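Side-chain contact in carbohydrate kinase, pfkB family (Enterococcus faecalis, PDB 3KTN), which probably phosphorylates a sugar acid such as 2-keto-3-deoxygluconate, as a magnesium-binding member of the pfkB (ribokinase-like) carbohydrate kinase family: residues A[38-41]-A[42-46]. Sequence-based numbering, arbitrary orientation.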
# COMPACT_ATOMS: atom_id res chain seq x y z
N VAL A 38 -14.12 23.40 -4.72
CA VAL A 38 -13.80 22.18 -5.45
C VAL A 38 -14.89 21.14 -5.22
O VAL A 38 -15.39 20.54 -6.18
CB VAL A 38 -12.43 21.61 -4.99
CG1 VAL A 38 -12.07 20.36 -5.80
CG2 VAL A 38 -11.36 22.68 -5.16
N ASN A 39 -15.27 20.94 -3.96
CA ASN A 39 -16.29 19.95 -3.62
C ASN A 39 -17.60 20.28 -4.31
O ASN A 39 -18.27 19.39 -4.86
CB ASN A 39 -16.54 19.91 -2.10
CG ASN A 39 -15.26 19.69 -1.31
OD1 ASN A 39 -14.25 19.22 -1.84
ND2 ASN A 39 -15.30 20.02 -0.02
N LEU A 40 -17.98 21.55 -4.25
CA LEU A 40 -19.22 22.00 -4.86
C LEU A 40 -19.24 21.77 -6.36
O LEU A 40 -20.11 21.07 -6.88
CB LEU A 40 -19.43 23.49 -4.57
CG LEU A 40 -20.73 24.07 -5.14
CD1 LEU A 40 -21.92 23.35 -4.50
CD2 LEU A 40 -20.81 25.57 -4.88
N LEU A 41 -18.27 22.35 -7.06
CA LEU A 41 -18.20 22.22 -8.51
C LEU A 41 -18.02 20.77 -8.98
O LEU A 41 -18.56 20.38 -10.02
CB LEU A 41 -17.08 23.10 -9.07
CG LEU A 41 -17.20 24.60 -8.79
CD1 LEU A 41 -16.11 25.34 -9.55
CD2 LEU A 41 -18.58 25.11 -9.19
N ALA A 42 -17.25 19.99 -8.22
CA ALA A 42 -17.01 18.59 -8.57
C ALA A 42 -18.33 17.83 -8.60
O ALA A 42 -18.61 17.08 -9.54
CB ALA A 42 -16.05 17.94 -7.57
N ASN A 43 -19.14 18.01 -7.56
CA ASN A 43 -20.42 17.32 -7.48
C ASN A 43 -21.36 17.80 -8.60
O ASN A 43 -22.02 16.99 -9.25
CB ASN A 43 -21.08 17.56 -6.12
CG ASN A 43 -22.12 16.50 -5.80
OD1 ASN A 43 -22.52 15.72 -6.67
ND2 ASN A 43 -22.57 16.48 -4.55
N LEU A 44 -21.41 19.11 -8.82
CA LEU A 44 -22.25 19.68 -9.87
C LEU A 44 -21.80 19.18 -11.26
O LEU A 44 -22.63 18.95 -12.14
CB LEU A 44 -22.22 21.21 -9.81
CG LEU A 44 -22.91 21.83 -8.58
CD1 LEU A 44 -22.71 23.34 -8.56
CD2 LEU A 44 -24.39 21.47 -8.60
N ALA A 45 -20.49 19.03 -11.45
CA ALA A 45 -19.99 18.53 -12.73
C ALA A 45 -20.44 17.08 -12.88
O ALA A 45 -20.76 16.63 -13.98
CB ALA A 45 -18.46 18.62 -12.78
N HIS A 46 -20.47 16.34 -11.78
CA HIS A 46 -20.92 14.96 -11.82
C HIS A 46 -22.43 14.90 -12.07
O HIS A 46 -22.96 13.87 -12.47
CB HIS A 46 -20.56 14.22 -10.53
CG HIS A 46 -19.19 13.62 -10.56
ND1 HIS A 46 -18.04 14.38 -10.65
CD2 HIS A 46 -18.78 12.32 -10.59
CE1 HIS A 46 -16.99 13.58 -10.73
NE2 HIS A 46 -17.42 12.33 -10.71
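L40 and L44, one helical turn apart, run alongside each other off the same flank of the helix, with CG of L40 4.0 Å from CD1 of L44. A chi1 of -69° sets L44 CG beside its own backbone N, the one bonded to L40 O, and so brings CG to 3.4 Å from L40 O, beyond the oxygen and off the carbonyl plane.

Regular alpha-helical i to i+4 hydrogen bonds of 2.8 to 3.2 Å tie 38-41 to 42-46: A42 N to V38 O, N43 N to N39 O, L44 N to L40 O and A45 N to L41 O. The L44 bond is the straightest, at 167° about its hydrogen.

Near the C-terminal end of the helix, A42 O is gripped twice by H46, from opposite faces of the carbonyl plane: by the backbone N and by ND1 (3.0 Å). The ND1 bond is bent (143° at the hydrogen), with A42 O tilted out of the imidazole plane. NE2 is hydrogen-bonded to OE1 of E24 of a second subunit.

The side chain of N39 lies about 7 Å from the bound magnesium ion and donates through ND2 to D280. In this ribokinase-like alpha/beta fold, L40 and N43 pack on helix 278-291, while an adjacent face, L41 and L44, rests on strands 4-8 and 50-57 of the nine-stranded sheet.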